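Local coordinates for anti-H(O) lectin 1 (Ulex europaeus, PDB 1JXN), which binds carbohydrate as a legume lectin specific for L-fucose, with calcium and manganese ions beside its sugar site, at residues A85-T90 with D127-P132; F107-D112 with T121-F126; N111-D116 with N148-I153. All blocks are in the same frame, centred on the assembly; numbering follows the deposited sequence.

Contact 1. Residues A85-T90 with D127-P132; sequences ATDGLT and DTIGSP. With CA (calcium ion), chain G; MN (manganese (II) ion), chain F; MFU (methyl alpha-L-fucopyranoside), chain E.
The carbonyl groups of A85 and D87 are both met by T128 from above their planes. T128 OG1 donates to A85 O (3.1 Å) from 38° out of the plane, while T128 N reaches D87 O (3.0 Å) from 57° out. OG1 lies between its own backbone N and carbonyl carbon (chi1 63°), within reach of A85. In the D127 carboxylate, OD1 bridges calcium and manganese; OD2 also binds calcium and takes I129 N, two residues on, nearly along the C-O bond, in an Asx turn that, with the two metals, holds the carboxylate in place. OD2 of D87 accepts the fucoside O4 (2.7 Å), and a calcium-bound water donates to both OD2 and the carbonyl O of D87. I129 CG2 packs tightly on T86 CG2 (3.4 Å), which also touches the sugar C6 (3.4 Å). The cis peptide before D87 is a hallmark of legume lectin sites; N134 and D137 contribute further calcium ligands. Here strands 88-94 and 122-127 pair antiparallel, G88 and D127 forming a non-hydrogen-bonded pair. D87 and G88 make a classic bulge opposite S217 of strand 209-219, while A85, L89 and T128 pack on strand 67-78.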
# COMPACT_ATOMS: atom_id res chain seq x y z
N ALA A 85 10.43 -33.82 2.90
CA ALA A 85 9.31 -32.89 2.75
C ALA A 85 9.48 -31.87 1.60
O ALA A 85 10.59 -31.39 1.33
CB ALA A 85 9.06 -32.18 4.06
N THR A 86 8.38 -31.59 0.91
CA THR A 86 8.33 -30.65 -0.22
C THR A 86 7.45 -29.43 0.15
O THR A 86 6.70 -29.50 1.13
CB THR A 86 7.67 -31.35 -1.44
OG1 THR A 86 6.27 -31.58 -1.19
CG2 THR A 86 8.35 -32.66 -1.72
N ASP A 87 7.58 -28.29 -0.54
CA ASP A 87 8.48 -28.01 -1.66
C ASP A 87 9.17 -26.71 -1.30
O ASP A 87 10.21 -26.38 -1.88
CB ASP A 87 7.70 -27.75 -2.92
CG ASP A 87 7.33 -28.99 -3.63
OD1 ASP A 87 6.21 -29.50 -3.40
OD2 ASP A 87 8.17 -29.48 -4.43
N GLY A 88 8.53 -25.93 -0.42
CA GLY A 88 9.11 -24.68 0.04
C GLY A 88 8.26 -23.43 -0.12
O GLY A 88 7.06 -23.50 -0.40
N LEU A 89 8.91 -22.28 0.03
CA LEU A 89 8.24 -20.99 -0.09
C LEU A 89 9.03 -20.07 -1.01
O LEU A 89 10.12 -20.43 -1.48
CB LEU A 89 8.05 -20.33 1.27
CG LEU A 89 9.33 -19.99 2.03
CD1 LEU A 89 9.05 -18.92 3.07
CD2 LEU A 89 9.89 -21.25 2.66
N THR A 90 8.52 -18.86 -1.19
CA THR A 90 9.15 -17.90 -2.08
C THR A 90 8.74 -16.47 -1.75
O THR A 90 7.72 -16.25 -1.09
CB THR A 90 8.68 -18.18 -3.51
OG1 THR A 90 9.24 -19.42 -3.96
CG2 THR A 90 9.07 -17.07 -4.45
N ASP A 127 13.85 -23.62 -1.55
CA ASP A 127 13.46 -24.92 -2.06
C ASP A 127 13.84 -26.06 -1.12
O ASP A 127 15.02 -26.27 -0.84
CB ASP A 127 14.13 -25.12 -3.41
CG ASP A 127 13.46 -26.17 -4.25
OD1 ASP A 127 13.47 -26.02 -5.49
OD2 ASP A 127 12.92 -27.14 -3.69
N THR A 128 12.86 -26.81 -0.64
CA THR A 128 13.14 -27.91 0.29
C THR A 128 13.34 -29.29 -0.34
O THR A 128 13.77 -30.21 0.35
CB THR A 128 12.08 -28.01 1.39
OG1 THR A 128 10.81 -28.30 0.81
CG2 THR A 128 11.97 -26.70 2.17
N ILE A 129 13.01 -29.45 -1.63
CA ILE A 129 13.21 -30.74 -2.30
C ILE A 129 13.74 -30.60 -3.74
O ILE A 129 13.06 -30.06 -4.63
CB ILE A 129 11.96 -31.66 -2.24
CG1 ILE A 129 12.38 -33.13 -2.28
CG2 ILE A 129 11.00 -31.36 -3.38
CD1 ILE A 129 13.08 -33.63 -1.03
N GLY A 130 14.97 -31.06 -3.95
CA GLY A 130 15.59 -30.96 -5.26
C GLY A 130 15.68 -32.29 -5.99
O GLY A 130 14.88 -33.20 -5.73
N SER A 131 16.64 -32.39 -6.92
CA SER A 131 16.89 -33.60 -7.71
C SER A 131 17.25 -34.78 -6.79
O SER A 131 17.94 -34.58 -5.79
CB SER A 131 18.02 -33.36 -8.71
OG SER A 131 17.79 -34.06 -9.91
N PRO A 132 16.90 -36.02 -7.19
CA PRO A 132 16.21 -36.44 -8.41
C PRO A 132 14.69 -36.31 -8.42
O PRO A 132 14.06 -36.58 -9.45
CB PRO A 132 16.61 -37.90 -8.53
CG PRO A 132 16.59 -38.34 -7.10
CD PRO A 132 17.29 -37.21 -6.39
CA CA G . 12.37 -27.95 -5.83
MN MN F . 14.84 -24.85 -6.89
C1 MFU E . 7.20 -33.63 -8.74
C2 MFU E . 6.77 -32.20 -9.13
C3 MFU E . 5.77 -31.70 -8.06
C4 MFU E . 6.46 -31.72 -6.68
C5 MFU E . 6.90 -33.15 -6.35
C6 MFU E . 7.61 -33.19 -4.97
O1 MFU E . 6.01 -34.51 -8.78
O2 MFU E . 6.20 -32.20 -10.45
O3 MFU E . 5.35 -30.38 -8.39
O4 MFU E . 7.60 -30.86 -6.69
O5 MFU E . 7.79 -33.64 -7.38
CM MFU E . 5.22 -35.07 -9.86
O HOH W 1 10.42 -27.85 -4.73
O HOH W 2 16.57 -23.86 -7.77
O HOH W 3 13.20 -24.69 -8.36
O HOH W 4 11.40 -26.69 -7.57

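Contact 2. Residues F107-D112 with T121-F126; sequences FGLFND and TVAVEF. Unlike the reference sequence in segment 107-112: N111 (reference Glu). With MN (manganese (II) ion), chain F.
The ring of F107 lies against the manganese-binding carboxylate of E125, with no direct hydrogen bond between the two segments. F107 CE1 comes within 3.4 Å of E125 OE2; the side chains cross at about a right angle, the ring and carboxylate planes 71° apart. The carboxylate is gripped on both oxygens: OE1 binds manganese at 2.2 Å, and OE2 accepts from a water that is itself a manganese ligand (water O to OE2 2.9 Å). E125 sends CG between its backbone N and carbonyl carbon (chi1 63°) and then runs extended, which carries the carboxylate out to the ion. D127 and D137 also bind manganese, and H142, assigned to the site by analogy, lies beside E125. D146 OD2 lies close to OE2, where like charges would repel; the metal probably eases this.

Toward the start of the strand the contact turns apolar. L109 CD1 meets A123 CB at 3.7 Å, and L109 CB covers one face of the F110 ring, 3.6 Å above its plane and offset toward the rim. F110 CZ approaches T121 CG2 more loosely, at 4.4 Å. A water ties the polar atoms here, donating to L109 O (2.7 Å) and T121 OG1 (2.6 Å); T121 OG1 also bonds to the carbonyl O of Y119.

The loop 107-112 thus lies over the side of strand 122-127 that carries A123 and E125, and T121 just ahead of it, beside F92 of strand 88-94. V122, V124 and F126 turn the other way, toward strand 180-187 of the second sheet of the sandwich.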
# COMPACT_ATOMS: atom_id res chain seq x y z
N PHE A 107 6.02 -23.86 -7.09
CA PHE A 107 5.67 -22.81 -6.12
C PHE A 107 4.43 -21.93 -6.35
O PHE A 107 4.14 -21.06 -5.54
CB PHE A 107 6.88 -21.90 -5.91
CG PHE A 107 8.09 -22.61 -5.41
CD1 PHE A 107 9.20 -22.79 -6.25
CD2 PHE A 107 8.15 -23.10 -4.09
CE1 PHE A 107 10.34 -23.44 -5.78
CE2 PHE A 107 9.27 -23.75 -3.62
CZ PHE A 107 10.38 -23.93 -4.45
N GLY A 108 3.71 -22.16 -7.44
CA GLY A 108 2.54 -21.37 -7.78
C GLY A 108 2.87 -20.27 -8.79
O GLY A 108 1.97 -19.71 -9.42
N LEU A 109 4.16 -19.99 -8.97
CA LEU A 109 4.60 -18.95 -9.89
C LEU A 109 4.69 -19.35 -11.35
O LEU A 109 4.44 -18.54 -12.24
CB LEU A 109 5.95 -18.42 -9.47
CG LEU A 109 6.15 -18.23 -7.97
CD1 LEU A 109 7.55 -17.73 -7.71
CD2 LEU A 109 5.12 -17.26 -7.44
N PHE A 110 5.07 -20.61 -11.60
CA PHE A 110 5.26 -21.13 -12.96
C PHE A 110 4.38 -22.33 -13.25
O PHE A 110 4.11 -23.14 -12.36
CB PHE A 110 6.73 -21.53 -13.13
CG PHE A 110 7.71 -20.56 -12.49
CD1 PHE A 110 8.12 -19.41 -13.18
CD2 PHE A 110 8.21 -20.80 -11.21
CE1 PHE A 110 9.03 -18.53 -12.60
CE2 PHE A 110 9.13 -19.92 -10.63
CZ PHE A 110 9.54 -18.78 -11.32
N ASN A 111 3.95 -22.47 -14.51
CA ASN A 111 3.09 -23.60 -14.90
C ASN A 111 3.83 -24.83 -15.45
O ASN A 111 3.22 -25.87 -15.72
CB ASN A 111 1.92 -23.13 -15.81
CG ASN A 111 2.37 -22.32 -17.04
OD1 ASN A 111 3.56 -22.16 -17.29
ND2 ASN A 111 1.40 -21.83 -17.84
N ASP A 112 5.16 -24.72 -15.56
CA ASP A 112 6.07 -25.80 -16.02
C ASP A 112 7.55 -25.33 -16.01
O ASP A 112 7.84 -24.23 -15.55
CB ASP A 112 5.64 -26.43 -17.37
CG ASP A 112 5.53 -25.42 -18.52
OD1 ASP A 112 4.45 -25.36 -19.15
OD2 ASP A 112 6.53 -24.73 -18.84
N THR A 121 8.93 -12.35 -13.58
CA THR A 121 9.01 -12.77 -12.19
C THR A 121 10.45 -12.87 -11.69
O THR A 121 11.36 -13.24 -12.42
CB THR A 121 8.30 -14.15 -12.01
OG1 THR A 121 6.93 -14.03 -12.39
CG2 THR A 121 8.34 -14.63 -10.55
N VAL A 122 10.64 -12.47 -10.45
CA VAL A 122 11.94 -12.54 -9.82
C VAL A 122 11.61 -12.96 -8.40
O VAL A 122 11.00 -12.21 -7.63
CB VAL A 122 12.67 -11.22 -9.84
CG1 VAL A 122 14.05 -11.40 -9.22
CG2 VAL A 122 12.78 -10.69 -11.25
N ALA A 123 11.95 -14.20 -8.09
CA ALA A 123 11.66 -14.75 -6.80
C ALA A 123 12.90 -15.30 -6.14
O ALA A 123 13.82 -15.77 -6.80
CB ALA A 123 10.63 -15.85 -6.96
N VAL A 124 12.94 -15.19 -4.82
CA VAL A 124 14.02 -15.72 -4.02
C VAL A 124 13.41 -16.96 -3.37
O VAL A 124 12.63 -16.84 -2.42
CB VAL A 124 14.48 -14.71 -2.93
CG1 VAL A 124 15.50 -15.34 -2.02
CG2 VAL A 124 15.05 -13.47 -3.56
N GLU A 125 13.70 -18.13 -3.93
CA GLU A 125 13.15 -19.37 -3.41
C GLU A 125 13.94 -20.01 -2.28
O GLU A 125 15.14 -19.79 -2.12
CB GLU A 125 12.96 -20.39 -4.53
CG GLU A 125 14.25 -20.81 -5.20
CD GLU A 125 14.13 -22.12 -5.94
OE1 GLU A 125 14.86 -23.06 -5.57
OE2 GLU A 125 13.34 -22.22 -6.89
N PHE A 126 13.22 -20.77 -1.48
CA PHE A 126 13.75 -21.54 -0.36
C PHE A 126 13.15 -22.90 -0.67
O PHE A 126 12.05 -23.25 -0.21
CB PHE A 126 13.22 -20.99 0.97
CG PHE A 126 13.55 -19.55 1.19
CD1 PHE A 126 12.87 -18.55 0.49
CD2 PHE A 126 14.58 -19.19 2.03
CE1 PHE A 126 13.22 -17.22 0.62
CE2 PHE A 126 14.94 -17.86 2.18
CZ PHE A 126 14.25 -16.87 1.47
MN MN F . 14.84 -24.85 -6.89
O HOH W 5 5.39 -16.08 -11.83
O HOH W 3 13.20 -24.69 -8.36
O HOH W 2 16.57 -23.86 -7.77

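Contact 3. Residues N111-D116 with N148-I153; sequences NDTKCD and NCVKSI. Unlike the reference sequence in segment 111-116: N111 (reference Glu), C115 (reference Asn). Unlike the reference sequence in segment 148-153: C149 (reference Arg).
From C115 the side chain runs straight into C149. Its CB lies 3.1 Å from C149 SG and 3.6 Å from C149 CB, and its SG, set beside the backbone N (chi1 -48°), closes a disulfide with C149 SG at 2.0 Å, chi3 -68°. C149 SG is in turn approached by T113 O (3.2 Å). Next to the disulfide D116 N donates to N148 O (3.1 Å), so that a covalent link and a backbone bond join the loops side by side. N148 OD1, for its part, accepts from T121 N. On the other side, K151, bent at chi3 and chi4, curls its NZ against T113 CG2, and V150 CG1 touches T113 OG1 and CA at 3.9 Å; T113 OG1 is hydrogen-bonded to the Y106 hydroxyl. An Asx turn, K114 N to D112 OD2, shapes the first loop. In the reference sequence position 115 is a glycosylated asparagine and position 149 an arginine, so this cross-link belongs to the deposited sequence. It is a disulfide-stapled pair of loops at the edge of a legume lectin sandwich, with the nearest side-chain atom of V150 about 6 Å from each metal ion.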
# COMPACT_ATOMS: atom_id res chain seq x y z
N ASN A 111 3.95 -22.47 -14.51
CA ASN A 111 3.09 -23.60 -14.90
C ASN A 111 3.83 -24.83 -15.45
O ASN A 111 3.22 -25.87 -15.72
CB ASN A 111 1.92 -23.13 -15.81
CG ASN A 111 2.37 -22.32 -17.04
OD1 ASN A 111 3.56 -22.16 -17.29
ND2 ASN A 111 1.40 -21.83 -17.84
N ASP A 112 5.16 -24.72 -15.56
CA ASP A 112 6.07 -25.80 -16.02
C ASP A 112 7.55 -25.33 -16.01
O ASP A 112 7.84 -24.23 -15.55
CB ASP A 112 5.64 -26.43 -17.37
CG ASP A 112 5.53 -25.42 -18.52
OD1 ASP A 112 4.45 -25.36 -19.15
OD2 ASP A 112 6.53 -24.73 -18.84
N THR A 113 8.48 -26.19 -16.45
CA THR A 113 9.92 -25.86 -16.43
C THR A 113 10.41 -24.92 -17.54
O THR A 113 11.51 -24.37 -17.44
CB THR A 113 10.82 -27.13 -16.36
OG1 THR A 113 10.51 -27.88 -15.18
CG2 THR A 113 12.27 -26.75 -16.25
N LYS A 114 9.61 -24.71 -18.58
CA LYS A 114 10.01 -23.81 -19.66
C LYS A 114 10.17 -22.39 -19.14
O LYS A 114 9.33 -21.89 -18.39
CB LYS A 114 9.00 -23.84 -20.81
CG LYS A 114 9.27 -24.96 -21.79
CD LYS A 114 8.28 -24.97 -22.94
CE LYS A 114 8.75 -25.92 -24.02
NZ LYS A 114 7.65 -26.81 -24.47
N CYS A 115 11.29 -21.76 -19.49
CA CYS A 115 11.55 -20.40 -19.06
C CYS A 115 10.93 -19.47 -20.08
O CYS A 115 11.06 -19.67 -21.29
CB CYS A 115 13.04 -20.12 -18.96
SG CYS A 115 13.96 -21.40 -18.06
N ASP A 116 10.24 -18.46 -19.57
CA ASP A 116 9.58 -17.52 -20.44
C ASP A 116 9.74 -16.12 -19.86
O ASP A 116 9.52 -15.89 -18.67
CB ASP A 116 8.10 -17.88 -20.55
CG ASP A 116 7.53 -17.54 -21.91
OD1 ASP A 116 6.86 -18.42 -22.48
OD2 ASP A 116 7.74 -16.41 -22.40
N ASN A 148 12.26 -15.60 -14.27
CA ASN A 148 11.41 -16.07 -15.37
C ASN A 148 11.49 -17.57 -15.57
O ASN A 148 11.20 -18.07 -16.66
CB ASN A 148 11.78 -15.36 -16.68
CG ASN A 148 11.41 -13.90 -16.66
OD1 ASN A 148 10.42 -13.51 -16.06
ND2 ASN A 148 12.23 -13.08 -17.30
N CYS A 149 11.83 -18.30 -14.51
CA CYS A 149 11.95 -19.74 -14.60
C CYS A 149 12.05 -20.44 -13.25
O CYS A 149 12.65 -19.89 -12.32
CB CYS A 149 13.17 -20.12 -15.41
SG CYS A 149 12.93 -21.67 -16.32
N VAL A 150 11.54 -21.66 -13.18
CA VAL A 150 11.58 -22.46 -11.95
C VAL A 150 12.99 -22.96 -11.64
O VAL A 150 13.27 -23.42 -10.52
CB VAL A 150 10.63 -23.66 -12.00
CG1 VAL A 150 11.15 -24.73 -12.95
CG2 VAL A 150 10.41 -24.19 -10.61
N LYS A 151 13.86 -22.86 -12.64
CA LYS A 151 15.27 -23.25 -12.55
C LYS A 151 16.05 -21.98 -12.19
O LYS A 151 15.99 -20.99 -12.93
CB LYS A 151 15.74 -23.76 -13.91
CG LYS A 151 16.83 -24.82 -13.88
CD LYS A 151 17.11 -25.37 -15.27
CE LYS A 151 15.84 -25.92 -15.95
NZ LYS A 151 14.88 -24.86 -16.45
N SER A 152 16.75 -21.98 -11.06
CA SER A 152 17.52 -20.82 -10.61
C SER A 152 18.70 -20.37 -11.50
O SER A 152 19.22 -21.14 -12.33
CB SER A 152 18.05 -21.06 -9.20
OG SER A 152 17.01 -21.43 -8.33
N ILE A 153 19.10 -19.10 -11.35
CA ILE A 153 20.23 -18.54 -12.09
C ILE A 153 21.47 -18.97 -11.30
O ILE A 153 22.45 -19.45 -11.86
CB ILE A 153 20.16 -16.97 -12.21
CG1 ILE A 153 21.28 -16.45 -13.11
CG2 ILE A 153 20.26 -16.29 -10.86
CD1 ILE A 153 21.09 -16.77 -14.56

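From the N terminus, residues 85-90 enter strand 88-94, the long loop brings 107-112 and 111-116, and strand 122-127 follows. Contact 2 closes the short loop between 107-112 and 121-126 and lies within the larger loop that contact 1 closes between 85-90 and 127-132. Contact 3 starts from the same loop as contact 2, sharing N111 and D112, but closes a loop through strands 122-127 and 142-147 to 148-153, and so crosses contact 1. Contacts 1 and 2 meet where L89 O faces F126 N and share manganese; contacts 2 and 3 meet through F110 and V150. Contacts 1 and 2 tie strands 88-94 and 122-127 to the metal site; contact 3 joins the loops preceding strands 122-127 and 154-157.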